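Local atomic coordinates of quinoline 2-oxidoreductase large subunit (Pseudomonas putida, PDB entry 1T3Q), a protein that hydroxylates quinoline at carbon 2 as the molybdenum-bearing large subunit of a xanthine dehydrogenase family enzyme, using a molybdopterin cytosine dinucleotide cofactor. Residues 145-150 and 318-323; 163-168 and 358-363. All blocks are in the same frame, centred on the assembly; numbering follows the deposited sequence.

Contacts 1 and 2 are neighbours on one mixed sheet, contact 1 packing a helix start on it and contact 2 pairing two of its strands; their centres are about 7 Å apart. Strand 352-360 pairs antiparallel with strand 165-170 in contact 2 and parallel with strand 312-322, whose end belongs to contact 1. Along the chain the segments alternate: 145-150, 163-168, 318-323, 358-363, so helix 147-152 and strand 165-170, which follow each other, meet two neighbouring strands far later in the sequence. Asp322 OD1 and Thr362 OG1, 2.6 Å apart, join the contacts, and one sulfate touches both. Together they lay the helix against the sheet and pair the following strand into it, in the cofactor-binding part.

Contact 1: residues 145-150 and 318-323; sequences TGIEAA and RSITDG. With SO4 (sulfate ion), chain K.
Ile147 meets Ile320 methyl to methyl: CG2 of Ile147 comes within 3.4 Å of CG2 of Ile320, tighter than the usual van der Waals separation. In each isoleucine CG2 lies anti to the backbone N, which points these two methyls at each other. The CD1 of Ile147 reaches on to the strand backbone, 3.7 Å from Ile320 O and 3.9 Å from Asp322 N. Its CG1 also rests against the CB of Asp322, at 4.0 Å. No direct hydrogen bond spans the segments; a water does so, accepting from Ile147 N at 3.0 Å and donating to Asp322 OD2 at 2.8 Å. Ile147 N is in the first turn of helix 147-152, whose N-cap position is Gly146, and the bond from Ala150 N to Gly146 O (2.8 Å) closes that turn. The contact is thus a helix start laid on the end of strand 312-322, in the mixed sheet of the cofactor-binding part, with Ile147 also touching Val360 of the adjoining strand. The Asp322 carboxylate has several partners: OD1 forms a salt bridge with Arg195 and a hydrogen bond with the hydroxyl of Thr362, and OD2 a salt bridge with Lys364. Such company would probably keep it ionised, and so a good acceptor for the water. Farther along the strand, Arg318 stretches out from CG to NE and gives both NH1 and NH2 to one sulfate oxygen, O3, in the guanidinium plane; the shorter bond, from NH2 to O3, measures 2.6 Å. This ion probably came from the crystallisation liquor, and Arg168 also binds it.

Contact 2: residues 163-168 and 358-363; sequences GNVVSR and IAVATN. With SO4 (sulfate ion), chain K.
A classic beta bulge sits in the antiparallel pairing of strands 165-170 and 352-360, where Val166 and Ser167 together face the single residue Ala359. The short strand axes run at 169° and approach to 4.6 Å. Ala359 O receives two backbone N-H groups: a weak bond from Val166 N at 2.8 Å, with a bent angle of 130° at the hydrogen, and a straighter one from Ser167 N at 3.3 Å, which arrives in the carbonyl plane on a lone pair. The return bond, Ala359 N to Ser167 O, is 2.8 Å long. Beyond the bulge, Ala361 N gives a nearly straight bond of 2.7 Å to Asn164 O, and the CA of Val360 adds a CH...O contact to the same oxygen. Val166, whose backbone leaves the extended conformation at the bulge, points its CB toward the partner strand, and its CG2 packs on the CB of Ala361 at 3.9 Å. Val165, Val360, Arg168 and Ile358 share one face, on which CG1 of Val165 lies 4.2 Å from CG2 of Ile358. Here the Arg168 and Ile358 side chains run alongside each other in the same direction; in Arg168 CG is anti to the backbone N (chi1 -174°), and the extended chain carries the guanidinium out to where CD1 of Ile358 lies over one of its faces, 3.6 Å from NH2. Arg168 NE forms a salt bridge with Glu356, which helps fix the rotation of the group, and NH1 gives a hydrogen bond to O4 of the sulfate that Arg318 also binds. The fit of NH2 to that ion is implausibly tight, and this detail is doubtful. Helix 147-152 covers the same face, Leu151 touching both Val165 and Val360. Two residues on one strand facing one on the other, with both N-H groups directed at the same carbonyl, is the hallmark of a classic bulge in an antiparallel pair.

Contact 1: residues 145-150 and 318-323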
loop_
_atom_site.group_PDB
_atom_site.type_symbol
_atom_site.label_atom_id
_atom_site.label_comp_id
_atom_site.label_asym_id
_atom_site.label_seq_id
_atom_site.Cartn_x
_atom_site.Cartn_y
_atom_site.Cartn_z
ATOM N N THR B 145 -37.264 16.756 -22.447
ATOM C CA THR B 145 -36.144 16.626 -23.368
ATOM C C THR B 145 -35.313 17.869 -23.649
ATOM O O THR B 145 -34.356 17.809 -24.420
ATOM C CB THR B 145 -36.645 16.076 -24.706
ATOM O OG1 THR B 145 -37.642 16.962 -25.231
ATOM C CG2 THR B 145 -37.268 14.696 -24.510
ATOM N N GLY B 146 -35.666 18.990 -23.031
ATOM C CA GLY B 146 -34.912 20.204 -23.270
ATOM C C GLY B 146 -35.434 21.398 -22.499
ATOM O O GLY B 146 -36.468 21.325 -21.832
ATOM N N ILE B 147 -34.713 22.507 -22.607
ATOM C CA ILE B 147 -35.070 23.741 -21.922
ATOM C C ILE B 147 -36.475 24.230 -22.262
ATOM O O ILE B 147 -37.223 24.635 -21.376
ATOM C CB ILE B 147 -34.046 24.846 -22.253
ATOM C CG1 ILE B 147 -32.713 24.526 -21.570
ATOM C CG2 ILE B 147 -34.569 26.203 -21.820
ATOM C CD1 ILE B 147 -31.584 25.460 -21.958
ATOM N N GLU B 148 -36.824 24.202 -23.542
ATOM C CA GLU B 148 -38.142 24.655 -23.979
ATOM C C GLU B 148 -39.244 23.859 -23.291
ATOM O O GLU B 148 -40.160 24.430 -22.697
ATOM C CB GLU B 148 -38.272 24.514 -25.496
ATOM N N ALA B 149 -39.145 22.537 -23.373
ATOM C CA ALA B 149 -40.124 21.649 -22.764
ATOM C C ALA B 149 -40.147 21.796 -21.249
ATOM O O ALA B 149 -41.211 21.761 -20.634
ATOM C CB ALA B 149 -39.822 20.199 -23.141
ATOM N N ALA B 150 -38.976 21.954 -20.641
ATOM C CA ALA B 150 -38.905 22.092 -19.191
ATOM C C ALA B 150 -39.611 23.362 -18.714
ATOM O O ALA B 150 -40.234 23.378 -17.660
ATOM C CB ALA B 150 -37.449 22.099 -18.736
ATOM N N ARG B 318 -30.318 36.823 -20.787
ATOM C CA ARG B 318 -31.230 35.845 -20.206
ATOM C C ARG B 318 -30.489 34.530 -20.429
ATOM O O ARG B 318 -30.334 34.081 -21.565
ATOM C CB ARG B 318 -32.560 35.855 -20.959
ATOM C CG ARG B 318 -33.535 34.748 -20.588
ATOM C CD ARG B 318 -34.795 34.878 -21.439
ATOM N NE ARG B 318 -35.645 33.690 -21.403
ATOM C CZ ARG B 318 -36.389 33.326 -20.365
ATOM N NH1 ARG B 318 -36.399 34.059 -19.260
ATOM N NH2 ARG B 318 -37.123 32.225 -20.436
ATOM N N SER B 319 -30.006 33.940 -19.347
ATOM C CA SER B 319 -29.237 32.706 -19.428
ATOM C C SER B 319 -29.996 31.515 -18.856
ATOM O O SER B 319 -30.469 31.559 -17.723
ATOM C CB SER B 319 -27.914 32.897 -18.677
ATOM O OG SER B 319 -27.049 31.788 -18.844
ATOM N N ILE B 320 -30.103 30.448 -19.642
ATOM C CA ILE B 320 -30.809 29.250 -19.200
ATOM C C ILE B 320 -29.908 28.028 -19.344
ATOM O O ILE B 320 -29.269 27.838 -20.379
ATOM C CB ILE B 320 -32.086 29.011 -20.026
ATOM C CG1 ILE B 320 -32.925 30.290 -20.075
ATOM C CG2 ILE B 320 -32.899 27.880 -19.400
ATOM C CD1 ILE B 320 -34.057 30.241 -21.083
ATOM N N THR B 321 -29.870 27.206 -18.303
ATOM C CA THR B 321 -29.045 26.005 -18.282
ATOM C C THR B 321 -29.874 24.727 -18.324
ATOM O O THR B 321 -30.875 24.602 -17.609
ATOM C CB THR B 321 -28.173 25.961 -16.998
ATOM O OG1 THR B 321 -27.230 27.040 -17.015
ATOM C CG2 THR B 321 -27.424 24.640 -16.893
ATOM N N ASP B 322 -29.462 23.789 -19.173
ATOM C CA ASP B 322 -30.124 22.487 -19.261
ATOM C C ASP B 322 -29.385 21.712 -18.175
ATOM O O ASP B 322 -28.278 21.219 -18.398
ATOM C CB ASP B 322 -29.882 21.849 -20.631
ATOM C CG ASP B 322 -30.610 20.527 -20.792
ATOM O OD1 ASP B 322 -30.417 19.640 -19.935
ATOM O OD2 ASP B 322 -31.371 20.375 -21.773
ATOM N N GLY B 323 -29.998 21.607 -16.998
ATOM C CA GLY B 323 -29.335 20.965 -15.875
ATOM C C GLY B 323 -29.379 19.467 -15.667
ATOM O O GLY B 323 -28.660 18.947 -14.813
HETATM S S SO4 K . -40.054 32.222 -18.142
HETATM O O1 SO4 K . -40.613 33.477 -17.600
HETATM O O2 SO4 K . -40.646 31.949 -19.467
HETATM O O3 SO4 K . -38.596 32.356 -18.282
HETATM O O4 SO4 K . -40.359 31.107 -17.225
HETATM O O HOH W 1 -32.028 22.117 -23.884
#

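Contact 2: residues 163-168 and 358-363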
loop_
_atom_site.group_PDB
_atom_site.type_symbol
_atom_site.label_atom_id
_atom_site.label_comp_id
_atom_site.label_asym_id
_atom_site.label_seq_id
_atom_site.Cartn_x
_atom_site.Cartn_y
_atom_site.Cartn_z
ATOM N N GLY B 163 -41.962 21.613 -9.974
ATOM C CA GLY B 163 -41.714 22.235 -11.261
ATOM C C GLY B 163 -40.309 21.913 -11.728
ATOM O O GLY B 163 -39.534 21.302 -10.994
ATOM N N ASN B 164 -39.967 22.331 -12.941
ATOM C CA ASN B 164 -38.643 22.045 -13.484
ATOM C C ASN B 164 -37.596 23.124 -13.249
ATOM O O ASN B 164 -36.426 22.928 -13.574
ATOM C CB ASN B 164 -38.746 21.753 -14.981
ATOM C CG ASN B 164 -39.593 20.535 -15.277
ATOM O OD1 ASN B 164 -39.435 19.489 -14.645
ATOM N ND2 ASN B 164 -40.492 20.658 -16.247
ATOM N N VAL B 165 -38.000 24.265 -12.697
ATOM C CA VAL B 165 -37.036 25.326 -12.446
ATOM C C VAL B 165 -36.291 25.073 -11.139
ATOM O O VAL B 165 -36.814 25.313 -10.049
ATOM C CB VAL B 165 -37.713 26.710 -12.401
ATOM C CG1 VAL B 165 -36.661 27.794 -12.152
ATOM C CG2 VAL B 165 -38.436 26.971 -13.725
ATOM N N VAL B 166 -35.067 24.570 -11.257
ATOM C CA VAL B 166 -34.238 24.277 -10.096
ATOM C C VAL B 166 -33.766 25.560 -9.418
ATOM O O VAL B 166 -33.690 25.632 -8.191
ATOM C CB VAL B 166 -33.010 23.424 -10.501
ATOM C CG1 VAL B 166 -32.030 23.319 -9.342
ATOM C CG2 VAL B 166 -33.475 22.038 -10.928
ATOM N N SER B 167 -33.448 26.571 -10.215
ATOM C CA SER B 167 -32.998 27.840 -9.655
ATOM C C SER B 167 -33.218 28.980 -10.623
ATOM O O SER B 167 -33.074 28.827 -11.837
ATOM C CB SER B 167 -31.518 27.773 -9.269
ATOM O OG SER B 167 -31.091 29.002 -8.697
ATOM N N ARG B 168 -33.558 30.136 -10.068
ATOM C CA ARG B 168 -33.828 31.321 -10.859
ATOM C C ARG B 168 -33.345 32.528 -10.071
ATOM O O ARG B 168 -33.866 32.825 -8.996
ATOM C CB ARG B 168 -35.331 31.413 -11.103
ATOM C CG ARG B 168 -35.765 32.508 -12.030
ATOM C CD ARG B 168 -37.206 32.263 -12.427
ATOM N NE ARG B 168 -37.468 32.782 -13.759
ATOM C CZ ARG B 168 -38.289 32.208 -14.625
ATOM N NH1 ARG B 168 -38.935 31.092 -14.304
ATOM N NH2 ARG B 168 -38.455 32.750 -15.818
ATOM N N ILE B 358 -31.388 31.023 -15.158
ATOM C CA ILE B 358 -32.402 29.992 -14.945
ATOM C C ILE B 358 -31.800 28.604 -15.166
ATOM O O ILE B 358 -31.194 28.343 -16.208
ATOM C CB ILE B 358 -33.584 30.146 -15.933
ATOM C CG1 ILE B 358 -34.154 31.565 -15.862
ATOM C CG2 ILE B 358 -34.675 29.126 -15.603
ATOM C CD1 ILE B 358 -35.134 31.874 -16.977
ATOM N N ALA B 359 -31.971 27.721 -14.187
ATOM C CA ALA B 359 -31.474 26.351 -14.285
ATOM C C ALA B 359 -32.700 25.449 -14.266
ATOM O O ALA B 359 -33.490 25.498 -13.323
ATOM C CB ALA B 359 -30.565 26.026 -13.099
ATOM N N VAL B 360 -32.874 24.640 -15.304
ATOM C CA VAL B 360 -34.026 23.748 -15.360
ATOM C C VAL B 360 -33.638 22.284 -15.407
ATOM O O VAL B 360 -32.635 21.903 -16.020
ATOM C CB VAL B 360 -34.924 24.042 -16.582
ATOM C CG1 VAL B 360 -35.471 25.453 -16.488
ATOM C CG2 VAL B 360 -34.134 23.851 -17.881
ATOM N N ALA B 361 -34.446 21.465 -14.747
ATOM C CA ALA B 361 -34.216 20.033 -14.719
ATOM C C ALA B 361 -34.749 19.414 -16.002
ATOM O O ALA B 361 -35.811 19.800 -16.500
ATOM C CB ALA B 361 -34.905 19.418 -13.508
ATOM N N THR B 362 -33.996 18.463 -16.544
ATOM C CA THR B 362 -34.381 17.761 -17.757
ATOM C C THR B 362 -34.039 16.300 -17.504
ATOM O O THR B 362 -33.266 15.991 -16.598
ATOM C CB THR B 362 -33.582 18.254 -18.984
ATOM O OG1 THR B 362 -32.184 18.065 -18.745
ATOM C CG2 THR B 362 -33.848 19.729 -19.247
ATOM N N ASN B 363 -34.613 15.396 -18.285
ATOM C CA ASN B 363 -34.322 13.987 -18.087
ATOM C C ASN B 363 -33.065 13.576 -18.855
ATOM O O ASN B 363 -33.121 12.851 -19.845
ATOM C CB ASN B 363 -35.531 13.140 -18.485
ATOM C CG ASN B 363 -36.683 13.294 -17.501
ATOM O OD1 ASN B 363 -37.730 13.847 -17.831
ATOM N ND2 ASN B 363 -36.479 12.822 -16.278
HETATM S S SO4 K . -40.054 32.222 -18.142
HETATM O O1 SO4 K . -40.613 33.477 -17.600
HETATM O O2 SO4 K . -40.646 31.949 -19.467
HETATM O O3 SO4 K . -38.596 32.356 -18.282
HETATM O O4 SO4 K . -40.359 31.107 -17.225
#